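Local coordinates for protein nuclear hormone receptor HR38 (Drosophila melanogaster, PDB 1PDU) that acts as an orphan nuclear receptor in an atypical ecdysteroid signalling pathway, probably by regulating transcription, at residues S87-L92 against T156-R161; F135-L139 against K204-L208. One frame throughout, in Å; residues are numbered along the deposited sequence.

Interaction 1. Residues S87-L92 against T156-R161; sequences SASLEL and TLITER
Arg161 reaches back from the loop that follows helix 146-157 and lays its guanidinium against the helical turn of Ser87, Ala88 and Glu91. The chain is bent at chi2 (-66°) and then runs on almost straight, which brings NH2 up to the carboxylate of Glu91. There Arg161 NH2 donates to Glu91 OE2 in a salt bridge of 3.0 Å, with a fairly straight N-H...O angle of 163°. The oxygen lies at the edge of the guanidinium, near its plane, and is met from the syn side but well out of the carboxylate plane, the two flat groups being turned 72° apart. Ser87 covers one face of the guanidinium, its CB only 3.3 Å from Arg161 NE, while CG2 of Thr159 from the arginine's own loop lies against the opposite face. Ser87 O is also close to NH2 over a face, but the angle is too poor for a hydrogen bond; the methyl of Ala88 sits at the edge.

Thr156 is the second large contributor and meets the facing helix through apolar side-chain atoms. Its CG2, anti to the backbone N, packs 3.5 Å from Glu91 CB, and its CB touches Leu92 CD2 at 3.8 Å. OG1 bonds instead to Leu152 O within its own helix. A water donates to Glu91 OE1 (3.1 Å) and, weakly, to Thr156 O. Ala88 CB also meets Leu157 CD1 at 4.3 Å.

The other oxygen of Glu91, OE1, forms a salt bridge with Arg209 of helix 204-225, so the buried carboxylate has two arginine partners and is probably held ionised. The contact thus joins the middle of helix 78-100 to the C-terminal end of helix 146-157 and the loop after it, with helix 204-225 packing on Glu91 and Thr156 and helix 167-187 on Ile158 and Thr159.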
loop_
_atom_site.group_PDB
_atom_site.type_symbol
_atom_site.label_atom_id
_atom_site.label_comp_id
_atom_site.label_asym_id
_atom_site.label_seq_id
_atom_site.Cartn_x
_atom_site.Cartn_y
_atom_site.Cartn_z
ATOM N N SER A 87 -9.139 6.948 -1.184
ATOM C CA SER A 87 -8.123 7.654 -1.965
ATOM C C SER A 87 -6.713 7.061 -1.923
ATOM O O SER A 87 -5.916 7.321 -2.821
ATOM C CB SER A 87 -8.043 9.122 -1.526
ATOM O OG SER A 87 -9.237 9.816 -1.849
ATOM N N ALA A 88 -6.407 6.264 -0.904
ATOM C CA ALA A 88 -5.070 5.694 -0.782
ATOM C C ALA A 88 -5.003 4.173 -0.828
ATOM O O ALA A 88 -3.906 3.593 -0.826
ATOM C CB ALA A 88 -4.415 6.186 0.514
ATOM N N SER A 89 -6.158 3.527 -0.881
ATOM C CA SER A 89 -6.176 2.079 -0.869
ATOM C C SER A 89 -5.259 1.454 -1.910
ATOM O O SER A 89 -4.488 0.555 -1.587
ATOM C CB SER A 89 -7.612 1.565 -1.014
ATOM O OG SER A 89 -8.238 2.101 -2.161
ATOM N N LEU A 90 -5.322 1.927 -3.152
ATOM C CA LEU A 90 -4.458 1.372 -4.189
ATOM C C LEU A 90 -2.995 1.665 -3.871
ATOM O O LEU A 90 -2.135 0.810 -4.053
ATOM C CB LEU A 90 -4.818 1.932 -5.572
ATOM C CG LEU A 90 -4.037 1.284 -6.720
ATOM C CD1 LEU A 90 -4.335 -0.216 -6.741
ATOM C CD2 LEU A 90 -4.413 1.933 -8.067
ATOM N N GLU A 91 -2.707 2.867 -3.383
ATOM C CA GLU A 91 -1.329 3.216 -3.050
ATOM C C GLU A 91 -0.795 2.338 -1.922
ATOM O O GLU A 91 0.321 1.841 -1.993
ATOM C CB GLU A 91 -1.226 4.690 -2.664
ATOM C CG GLU A 91 -1.505 5.623 -3.823
ATOM C CD GLU A 91 -1.505 7.076 -3.413
ATOM O OE1 GLU A 91 -0.412 7.659 -3.251
ATOM O OE2 GLU A 91 -2.604 7.634 -3.237
ATOM N N LEU A 92 -1.597 2.154 -0.879
ATOM C CA LEU A 92 -1.185 1.317 0.241
ATOM C C LEU A 92 -0.939 -0.095 -0.267
ATOM O O LEU A 92 0.031 -0.751 0.115
ATOM C CB LEU A 92 -2.268 1.316 1.316
ATOM C CG LEU A 92 -2.376 2.683 1.990
ATOM C CD1 LEU A 92 -3.627 2.798 2.856
ATOM C CD2 LEU A 92 -1.119 2.881 2.819
ATOM N N THR A 156 0.836 7.746 3.621
ATOM C CA THR A 156 0.203 7.548 2.328
ATOM C C THR A 156 -1.300 7.727 2.537
ATOM O O THR A 156 -2.010 8.221 1.667
ATOM C CB THR A 156 0.475 6.140 1.788
ATOM O OG1 THR A 156 1.890 5.956 1.641
ATOM C CG2 THR A 156 -0.207 5.939 0.440
ATOM N N LEU A 157 -1.764 7.333 3.719
ATOM C CA LEU A 157 -3.177 7.426 4.076
ATOM C C LEU A 157 -3.557 8.811 4.594
ATOM O O LEU A 157 -4.528 9.415 4.131
ATOM C CB LEU A 157 -3.518 6.379 5.140
ATOM C CG LEU A 157 -4.953 6.500 5.654
ATOM C CD1 LEU A 157 -5.926 6.123 4.541
ATOM C CD2 LEU A 157 -5.146 5.610 6.868
ATOM N N ILE A 158 -2.792 9.302 5.567
ATOM C CA ILE A 158 -3.040 10.606 6.158
ATOM C C ILE A 158 -2.277 11.661 5.349
ATOM O O ILE A 158 -1.123 11.988 5.632
ATOM C CB ILE A 158 -2.598 10.618 7.636
ATOM C CG1 ILE A 158 -3.185 9.395 8.354
ATOM C CG2 ILE A 158 -3.055 11.896 8.318
ATOM C CD1 ILE A 158 -4.680 9.229 8.165
ATOM N N THR A 159 -2.948 12.182 4.330
ATOM C CA THR A 159 -2.373 13.175 3.433
ATOM C C THR A 159 -3.502 14.054 2.908
ATOM O O THR A 159 -4.679 13.689 3.000
ATOM C CB THR A 159 -1.667 12.479 2.229
ATOM O OG1 THR A 159 -1.086 13.461 1.366
ATOM C CG2 THR A 159 -2.666 11.650 1.426
ATOM N N GLU A 160 -3.143 15.204 2.353
ATOM C CA GLU A 160 -4.138 16.116 1.807
ATOM C C GLU A 160 -4.925 15.474 0.660
ATOM O O GLU A 160 -4.355 14.837 -0.230
ATOM C CB GLU A 160 -3.458 17.396 1.324
ATOM N N ARG A 161 -6.243 15.629 0.707
ATOM C CA ARG A 161 -7.123 15.111 -0.335
ATOM C C ARG A 161 -8.220 16.147 -0.538
ATOM O O ARG A 161 -8.593 16.863 0.393
ATOM C CB ARG A 161 -7.770 13.785 0.076
ATOM C CG ARG A 161 -6.820 12.641 0.352
ATOM C CD ARG A 161 -6.057 12.175 -0.871
ATOM N NE ARG A 161 -5.421 10.887 -0.598
ATOM C CZ ARG A 161 -4.563 10.271 -1.406
ATOM N NH1 ARG A 161 -4.222 10.824 -2.554
ATOM N NH2 ARG A 161 -4.047 9.091 -1.069
HETATM O O HOH W 1 -0.308 9.621 -0.793
#

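Interaction 2. Residues F135-L139 against K204-L208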
loop_
_atom_site.group_PDB
_atom_site.type_symbol
_atom_site.label_atom_id
_atom_site.label_comp_id
_atom_site.label_asym_id
_atom_site.label_seq_id
_atom_site.Cartn_x
_atom_site.Cartn_y
_atom_site.Cartn_z
ATOM N N PHE A 135 9.774 0.029 -8.581
ATOM C CA PHE A 135 9.616 0.875 -7.400
ATOM C C PHE A 135 10.137 0.108 -6.178
ATOM O O PHE A 135 10.753 0.671 -5.282
ATOM C CB PHE A 135 8.140 1.217 -7.216
ATOM C CG PHE A 135 7.853 2.095 -6.032
ATOM C CD1 PHE A 135 8.307 3.409 -5.991
ATOM C CD2 PHE A 135 7.113 1.610 -4.960
ATOM C CE1 PHE A 135 8.025 4.225 -4.901
ATOM C CE2 PHE A 135 6.828 2.419 -3.872
ATOM C CZ PHE A 135 7.286 3.727 -3.844
ATOM N N SER A 136 9.882 -1.192 -6.165
ATOM C CA SER A 136 10.320 -2.069 -5.093
ATOM C C SER A 136 11.836 -1.968 -4.902
ATOM O O SER A 136 12.316 -1.719 -3.793
ATOM C CB SER A 136 9.926 -3.513 -5.424
ATOM O OG SER A 136 10.387 -4.430 -4.445
ATOM N N ARG A 137 12.584 -2.157 -5.985
ATOM C CA ARG A 137 14.041 -2.083 -5.918
ATOM C C ARG A 137 14.467 -0.703 -5.427
ATOM O O ARG A 137 15.435 -0.568 -4.675
ATOM C CB ARG A 137 14.659 -2.384 -7.287
ATOM C CG ARG A 137 14.357 -3.792 -7.787
ATOM C CD ARG A 137 15.107 -4.120 -9.077
ATOM N NE ARG A 137 14.636 -3.347 -10.229
ATOM C CZ ARG A 137 13.758 -3.788 -11.130
ATOM N NH1 ARG A 137 13.393 -3.006 -12.140
ATOM N NH2 ARG A 137 13.250 -5.012 -11.030
ATOM N N SER A 138 13.730 0.319 -5.840
ATOM C CA SER A 138 14.034 1.678 -5.416
ATOM C C SER A 138 13.951 1.782 -3.884
ATOM O O SER A 138 14.849 2.340 -3.245
ATOM C CB SER A 138 13.054 2.667 -6.067
ATOM O OG SER A 138 13.296 4.007 -5.643
ATOM N N LEU A 139 12.876 1.246 -3.304
ATOM C CA LEU A 139 12.684 1.280 -1.850
ATOM C C LEU A 139 13.842 0.629 -1.099
ATOM O O LEU A 139 14.384 1.191 -0.144
ATOM C CB LEU A 139 11.395 0.557 -1.453
ATOM C CG LEU A 139 10.049 1.167 -1.843
ATOM C CD1 LEU A 139 8.937 0.189 -1.500
ATOM C CD2 LEU A 139 9.855 2.492 -1.130
ATOM N N LYS A 204 9.638 9.278 -1.852
ATOM C CA LYS A 204 9.119 8.036 -2.406
ATOM C C LYS A 204 7.599 8.079 -2.555
ATOM O O LYS A 204 7.035 7.338 -3.355
ATOM C CB LYS A 204 9.531 6.855 -1.522
ATOM C CG LYS A 204 10.996 6.483 -1.683
ATOM C CD LYS A 204 11.272 6.125 -3.138
ATOM C CE LYS A 204 12.753 6.085 -3.434
ATOM N NZ LYS A 204 13.442 5.129 -2.536
ATOM N N LEU A 205 6.939 8.956 -1.803
ATOM C CA LEU A 205 5.483 9.047 -1.881
ATOM C C LEU A 205 4.982 9.544 -3.238
ATOM O O LEU A 205 3.997 9.023 -3.774
ATOM C CB LEU A 205 4.934 9.917 -0.738
ATOM C CG LEU A 205 5.212 9.341 0.655
ATOM C CD1 LEU A 205 4.456 10.127 1.717
ATOM C CD2 LEU A 205 4.791 7.883 0.701
ATOM N N PRO A 206 5.648 10.559 -3.813
ATOM C CA PRO A 206 5.195 11.051 -5.122
ATOM C C PRO A 206 5.316 9.953 -6.180
ATOM O O PRO A 206 4.461 9.834 -7.060
ATOM C CB PRO A 206 6.131 12.221 -5.399
ATOM C CG PRO A 206 6.434 12.741 -4.001
ATOM C CD PRO A 206 6.652 11.465 -3.220
ATOM N N GLU A 207 6.376 9.150 -6.084
ATOM C CA GLU A 207 6.591 8.061 -7.034
ATOM C C GLU A 207 5.444 7.083 -6.902
ATOM O O GLU A 207 4.860 6.652 -7.898
ATOM C CB GLU A 207 7.903 7.326 -6.753
ATOM C CG GLU A 207 9.119 8.225 -6.685
ATOM C CD GLU A 207 10.423 7.450 -6.556
ATOM O OE1 GLU A 207 11.430 8.071 -6.156
ATOM O OE2 GLU A 207 10.449 6.236 -6.864
ATOM N N LEU A 208 5.130 6.730 -5.660
ATOM C CA LEU A 208 4.038 5.815 -5.379
ATOM C C LEU A 208 2.737 6.365 -5.985
ATOM O O LEU A 208 1.954 5.616 -6.567
ATOM C CB LEU A 208 3.881 5.634 -3.864
ATOM C CG LEU A 208 2.771 4.679 -3.400
ATOM C CD1 LEU A 208 3.015 3.283 -3.972
ATOM C CD2 LEU A 208 2.743 4.637 -1.863
#
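Phe135 projects its ring across to the turn of Lys204, Glu207 and Leu208, and presents mainly its outer atoms. With CG anti to the backbone N (chi1 -180°), the ring leans out from its helix until Phe135 CE1 stands 3.6 Å from Lys204 O, which lies near the ring plane at the edge. Glu207 crosses obliquely: its CB is 3.6 Å from Phe135 CE1, and its OE2 comes to the ring edge in plane, 3.7 Å from Phe135 CD1, with the carboxylate turned 73° from the ring. Leu208 also crosses at a slant, its CB 3.9 Å from Phe135 CZ.

Lys204 runs in the other direction, toward the next turn of the facing helix. Bends at chi2 and chi4 lead its chain past Leu139, whose CD2 is 4.2 Å from Lys204 CG, and bring Lys204 NZ to Ser138 O in a weak 3.2 Å hydrogen bond. Ser138 OG rests 3.1 Å from Lys204 CE.

The two segments are nearly antiparallel (171°), with axes 11.4 Å apart, a wide spacing bridged by the long side chains. Such side-by-side packing of helix 128-142 and helix 204-225 belongs to the predominantly helical, three-layered antiparallel sandwich of nuclear receptor ligand-binding domains.

Both contacts are buried and their centres lie 14 Å apart, joined by helix 204-225. That helix supplies one side of interaction 2, and its Arg209, the residue after Leu208, pairs with the carboxylate of interaction 1. They touch directly: Leu208 CD1 packs on Glu91 O, and Leu205 and Leu208 lie against Thr156. Helix 78-100 likewise serves both, forming one side of interaction 1 and packing Ala98 against Phe135 and Leu139. The chemistry differs: 87-92 with 156-161 centres on a salt bridge and a water, whereas 135-139 with 204-208 relies on an aromatic ring, aliphatic chains and one weak lysine bond. The segments alternate along the sequence, and the consecutive helices 128-142 and 146-157 pack against helices 204-225 and 78-100 respectively.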